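Side-chain contacts in Thiol:disulfide interchange protein DsbA (Neisseria meningitidis serogroup B, PDB 2ZNM), which is a periplasmic oxidoreductase of the thioredoxin fold, DsbA-like, that probably catalyses thiol-disulfide exchange and so disulfide formation in secreted proteins: residues A[24-29]-A[49-54]; A[41-46]-A[170-175]. All coordinates share one frame; numbering follows the deposited sequence.

Contact 1 (A[24-29]-A[49-54])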
loop_
_atom_site.group_PDB
_atom_site.type_symbol
_atom_site.label_atom_id
_atom_site.label_comp_id
_atom_site.label_asym_id
_atom_site.label_seq_id
_atom_site.Cartn_x
_atom_site.Cartn_y
_atom_site.Cartn_z
ATOM N N ILE A 24 4.367 12.558 9.870
ATOM C CA ILE A 24 5.157 12.298 8.674
ATOM C C ILE A 24 4.693 10.984 8.070
ATOM O O ILE A 24 4.834 9.912 8.675
ATOM C CB ILE A 24 6.685 12.273 8.985
ATOM C CG1 ILE A 24 7.110 13.566 9.692
ATOM C CG2 ILE A 24 7.503 12.090 7.717
ATOM C CD1 ILE A 24 8.414 13.461 10.452
ATOM N N GLU A 25 4.124 11.076 6.872
ATOM C CA GLU A 25 3.638 9.899 6.166
ATOM C C GLU A 25 4.771 9.091 5.569
ATOM O O GLU A 25 5.743 9.633 5.044
ATOM C CB GLU A 25 2.668 10.309 5.066
ATOM C CG GLU A 25 2.016 9.159 4.289
ATOM C CD GLU A 25 0.882 9.674 3.407
ATOM O OE1 GLU A 25 -0.238 9.873 3.937
ATOM O OE2 GLU A 25 1.120 9.904 2.196
ATOM N N VAL A 26 4.638 7.777 5.684
ATOM C CA VAL A 26 5.439 6.845 4.904
ATOM C C VAL A 26 4.442 6.037 4.077
ATOM O O VAL A 26 3.706 5.195 4.594
ATOM C CB VAL A 26 6.331 5.963 5.796
ATOM C CG1 VAL A 26 7.152 4.991 4.947
ATOM C CG2 VAL A 26 7.243 6.829 6.626
ATOM N N LEU A 27 4.378 6.361 2.796
ATOM C CA LEU A 27 3.401 5.765 1.913
ATOM C C LEU A 27 4.055 4.691 1.060
ATOM O O LEU A 27 5.090 4.934 0.410
ATOM C CB LEU A 27 2.744 6.848 1.052
ATOM C CG LEU A 27 2.047 6.562 -0.282
ATOM C CD1 LEU A 27 0.788 5.746 -0.101
ATOM C CD2 LEU A 27 1.740 7.905 -0.962
ATOM N N GLU A 28 3.456 3.502 1.091
ATOM C CA GLU A 28 3.868 2.390 0.220
ATOM C C GLU A 28 2.825 2.072 -0.853
ATOM O O GLU A 28 1.687 1.748 -0.529
ATOM C CB GLU A 28 4.151 1.131 1.048
ATOM C CG GLU A 28 4.985 0.100 0.312
ATOM C CD GLU A 28 4.744 -1.332 0.793
ATOM O OE1 GLU A 28 3.572 -1.719 1.010
ATOM O OE2 GLU A 28 5.732 -2.080 0.937
ATOM N N PHE A 29 3.212 2.173 -2.121
ATOM C CA PHE A 29 2.419 1.567 -3.218
ATOM C C PHE A 29 2.814 0.109 -3.405
ATOM O O PHE A 29 4.002 -0.208 -3.507
ATOM C CB PHE A 29 2.587 2.323 -4.541
ATOM C CG PHE A 29 2.041 3.725 -4.513
ATOM C CD1 PHE A 29 2.847 4.786 -4.130
ATOM C CD2 PHE A 29 0.715 3.978 -4.859
ATOM C CE1 PHE A 29 2.337 6.076 -4.099
ATOM C CE2 PHE A 29 0.205 5.255 -4.824
ATOM C CZ PHE A 29 1.008 6.308 -4.454
ATOM N N LYS A 49 7.818 -1.069 13.444
ATOM C CA LYS A 49 8.579 -1.040 14.699
ATOM C C LYS A 49 9.752 -0.064 14.675
ATOM O O LYS A 49 10.091 0.503 15.709
ATOM C CB LYS A 49 9.048 -2.447 15.090
ATOM C CG LYS A 49 7.944 -3.517 15.123
ATOM C CD LYS A 49 7.085 -3.407 16.376
ATOM C CE LYS A 49 6.211 -4.648 16.585
ATOM N NZ LYS A 49 5.261 -4.891 15.451
ATOM N N ALA A 50 10.362 0.142 13.504
ATOM C CA ALA A 50 11.616 0.911 13.401
ATOM C C ALA A 50 11.406 2.410 13.207
ATOM O O ALA A 50 12.286 3.221 13.539
ATOM C CB ALA A 50 12.507 0.356 12.304
ATOM N N LEU A 51 10.239 2.771 12.675
ATOM C CA LEU A 51 9.882 4.173 12.446
ATOM C C LEU A 51 9.829 4.959 13.767
ATOM O O LEU A 51 9.498 4.387 14.798
ATOM C CB LEU A 51 8.544 4.273 11.705
ATOM C CG LEU A 51 8.535 4.004 10.197
ATOM C CD1 LEU A 51 7.112 4.026 9.674
ATOM C CD2 LEU A 51 9.397 4.990 9.415
ATOM N N PRO A 52 10.181 6.265 13.741
ATOM C CA PRO A 52 9.980 7.101 14.939
ATOM C C PRO A 52 8.501 7.307 15.280
ATOM O O PRO A 52 7.638 7.030 14.464
ATOM C CB PRO A 52 10.646 8.433 14.562
ATOM C CG PRO A 52 10.658 8.450 13.081
ATOM C CD PRO A 52 10.806 7.026 12.642
ATOM N N SER A 53 8.228 7.788 16.485
ATOM C CA SER A 53 6.859 7.959 16.996
ATOM C C SER A 53 5.943 8.897 16.184
ATOM O O SER A 53 4.725 8.721 16.198
ATOM C CB SER A 53 6.896 8.424 18.460
ATOM O OG SER A 53 7.561 7.477 19.283
ATOM N N ASP A 54 6.531 9.883 15.501
ATOM C CA ASP A 54 5.774 10.890 14.736
ATOM C C ASP A 54 5.610 10.535 13.242
ATOM O O ASP A 54 5.183 11.366 12.427
ATOM C CB ASP A 54 6.401 12.284 14.914
ATOM C CG ASP A 54 7.900 12.303 14.636
ATOM O OD1 ASP A 54 8.499 11.223 14.440
ATOM O OD2 ASP A 54 8.486 13.404 14.608
#

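Contact 2 (A[41-46]-A[170-175])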
loop_
_atom_site.group_PDB
_atom_site.type_symbol
_atom_site.label_atom_id
_atom_site.label_comp_id
_atom_site.label_asym_id
_atom_site.label_seq_id
_atom_site.Cartn_x
_atom_site.Cartn_y
_atom_site.Cartn_z
ATOM N N ASP A 41 3.890 -8.423 3.646
ATOM C CA ASP A 41 5.048 -7.588 3.334
ATOM C C ASP A 41 5.990 -7.395 4.548
ATOM O O ASP A 41 5.627 -6.744 5.523
ATOM C CB ASP A 41 4.540 -6.237 2.829
ATOM C CG ASP A 41 5.612 -5.408 2.193
ATOM O OD1 ASP A 41 5.303 -4.710 1.234
ATOM O OD2 ASP A 41 6.764 -5.424 2.649
ATOM N N PRO A 42 7.208 -7.976 4.489
ATOM C CA PRO A 42 8.171 -7.805 5.603
ATOM C C PRO A 42 8.641 -6.353 5.811
ATOM O O PRO A 42 9.057 -6.002 6.918
ATOM C CB PRO A 42 9.352 -8.711 5.209
ATOM C CG PRO A 42 9.205 -8.933 3.722
ATOM C CD PRO A 42 7.743 -8.820 3.400
ATOM N N LEU A 43 8.570 -5.518 4.771
ATOM C CA LEU A 43 8.930 -4.095 4.905
ATOM C C LEU A 43 7.969 -3.315 5.809
ATOM O O LEU A 43 8.413 -2.573 6.689
ATOM C CB LEU A 43 9.072 -3.410 3.535
ATOM C CG LEU A 43 9.647 -1.991 3.583
ATOM C CD1 LEU A 43 11.134 -2.022 3.911
ATOM C CD2 LEU A 43 9.404 -1.247 2.275
ATOM N N LEU A 44 6.664 -3.490 5.597
ATOM C CA LEU A 44 5.624 -2.872 6.447
ATOM C C LEU A 44 5.727 -3.258 7.916
ATOM O O LEU A 44 5.558 -2.414 8.803
ATOM C CB LEU A 44 4.229 -3.249 5.926
ATOM C CG LEU A 44 3.457 -2.289 5.016
ATOM C CD1 LEU A 44 4.293 -1.119 4.463
ATOM C CD2 LEU A 44 2.740 -3.044 3.911
ATOM N N LEU A 45 5.991 -4.540 8.164
ATOM C CA LEU A 45 6.203 -5.064 9.509
ATOM C C LEU A 45 7.438 -4.445 10.208
ATOM O O LEU A 45 7.368 -4.034 11.378
ATOM C CB LEU A 45 6.282 -6.599 9.451
ATOM C CG LEU A 45 6.160 -7.523 10.680
ATOM C CD1 LEU A 45 7.458 -8.211 10.991
ATOM C CD2 LEU A 45 5.592 -6.876 11.919
ATOM N N LYS A 46 8.554 -4.368 9.486
ATOM C CA LYS A 46 9.781 -3.792 10.008
ATOM C C LYS A 46 9.641 -2.289 10.281
ATOM O O LYS A 46 10.089 -1.796 11.308
ATOM C CB LYS A 46 10.901 -4.022 9.008
ATOM C CG LYS A 46 12.181 -4.536 9.608
ATOM C CD LYS A 46 13.001 -3.450 10.258
ATOM C CE LYS A 46 14.058 -4.079 11.158
ATOM N NZ LYS A 46 15.104 -4.810 10.388
ATOM N N GLY A 170 19.101 -1.407 3.646
ATOM C CA GLY A 170 19.510 -0.082 3.177
ATOM C C GLY A 170 18.284 0.787 2.929
ATOM O O GLY A 170 18.335 2.014 3.090
ATOM N N GLY A 171 17.183 0.134 2.545
ATOM C CA GLY A 171 15.888 0.784 2.377
ATOM C C GLY A 171 15.306 1.366 3.656
ATOM O O GLY A 171 14.879 2.521 3.652
ATOM N N VAL A 172 15.289 0.586 4.746
ATOM C CA VAL A 172 14.744 1.073 6.029
ATOM C C VAL A 172 15.559 2.251 6.567
ATOM O O VAL A 172 15.006 3.206 7.119
ATOM C CB VAL A 172 14.551 -0.046 7.132
ATOM C CG1 VAL A 172 13.878 -1.296 6.559
ATOM C CG2 VAL A 172 15.852 -0.397 7.833
ATOM N N HIS A 173 16.873 2.173 6.371
ATOM C CA HIS A 173 17.796 3.220 6.760
ATOM C C HIS A 173 17.548 4.512 5.973
ATOM O O HIS A 173 17.570 5.606 6.544
ATOM C CB HIS A 173 19.234 2.738 6.568
ATOM C CG HIS A 173 20.258 3.806 6.775
ATOM N ND1 HIS A 173 20.538 4.337 8.016
ATOM C CD2 HIS A 173 21.061 4.453 5.898
ATOM C CE1 HIS A 173 21.473 5.263 7.895
ATOM N NE2 HIS A 173 21.809 5.351 6.620
ATOM N N THR A 174 17.313 4.375 4.668
ATOM C CA THR A 174 17.007 5.512 3.798
ATOM C C THR A 174 15.676 6.146 4.185
ATOM O O THR A 174 15.579 7.367 4.298
ATOM C CB THR A 174 17.031 5.108 2.300
ATOM O OG1 THR A 174 18.381 4.820 1.914
ATOM C CG2 THR A 174 16.496 6.226 1.408
ATOM N N ILE A 175 14.663 5.309 4.415
ATOM C CA ILE A 175 13.355 5.771 4.871
ATOM C C ILE A 175 13.479 6.527 6.198
ATOM O O ILE A 175 12.926 7.619 6.333
ATOM C CB ILE A 175 12.326 4.609 4.959
ATOM C CG1 ILE A 175 12.041 4.046 3.564
ATOM C CG2 ILE A 175 11.019 5.073 5.582
ATOM C CD1 ILE A 175 11.558 2.585 3.537
#

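Contact 1 (A[24-29]-A[49-54])
Ile24 and Asp54 meet through a backbone hydrogen bond, the one polar link between strand 24-29 and residues 49-54. Ile24 N donates to Asp54 O over 2.9 Å, and the N-H points almost straight at the oxygen (168°). It joins the start of strand 24-30 to the residue just before strand 55-61, and the backbone bonds of Ile24 and Val26 with Tyr56 carry the pairing onward.

The apolar contact is Val26 with Leu51. Val26 has CG1 anti to its backbone N (chi1 180°), which leaves CG2 to meet the forked end of Leu51: CG2 lies 4.0 Å from Leu51 CD2 and 4.1 Å from Leu51 CD1, so a single methyl faces both branches. Leu51 is the first residue beyond the helix, and its side chain folds back toward the sheet.

At the start of the strand a methyl packs alongside a carboxylate: the Ile24 and Asp54 side chains run side by side in the same direction, with Ile24 CD1 4.2 Å from Asp54 OD2. The carboxylate is held from elsewhere, Asp54 OD1 forming a salt bridge with Arg183 of helix 167-185; the Ile24 side chain also rests on Arg183.

Together these contacts seat the exit from helix 42-50 against its neighbouring strand. Strand 24-30, that helix and the parallel strand 55-61 form a beta-alpha-beta crossover of the thioredoxin fold.

Contact 2 (A[41-46]-A[170-175])
Helices 42-50 and 167-185, two helices of the thioredoxin fold on the same face of its central sheet, pack against each other where Leu43 meets Val172. The first begins soon after the predicted redox-active pair Cys34 and Cys37, and the second is the last helix of the chain. The predicted Cys34-Cys37 disulfide is not formed in this model.

The meeting is made by apolar side chains. Leu43 and Val172 lie alongside each other, pointing opposite ways, methyl against methyl, with Leu43 CD1 3.9 Å from Val172 CG1. Leu43 gets there with CG anti to its backbone N (chi1 -171°), which carries the branched end toward helix 167-185. Val172 stands on the facing side of its helix and offers CG1. Along the outer edge the same methyl is met by the aliphatic part of Lys46, whose CD lies 4.4 Å from Val172 CG1, at an exposed position. Nearer the sheet, Ile175 stays a little farther off, Leu43 CD2 coming no nearer than 4.6 Å to Ile175 CD1. Leu43 and Ile175 both rest on Val154 of strand 153-156, so the interhelical packing runs on into the sheet.

Polar bonds fix the backbones locally. Asp41 is the N-cap of helix 42-50: its OD2 takes the N-H of Leu43 at 2.8 Å, a bent bond of 134°, anchoring the turn from which Leu43 projects. On the other helix Gly170 O accepts twice, from Thr174 N and, on the opposite face of the carbonyl plane, from Thr174 OG1 at 3.0 Å.

From the N terminus the chain passes strand 24-29, helix start 41-46, helix exit 49-54 and, much later, 170-175. Contact 1 closes the short beta-alpha-beta loop, with 19 residues between its segments; contact 2 closes a far longer one of 123, which takes in helices 69-81 through 130-145. The two cross, because 41-46 lies within the first loop and its partner beyond it. Helix 42-50 is common to both, with its start tied to the final helix and the residues just after its end to strand 24-30. That strand also touches the segments of contact 2 directly: Val26 CG1 meets Ile175 CG2 at 3.9 Å, and the carboxylates of Glu28 and Asp41 approach each other closely.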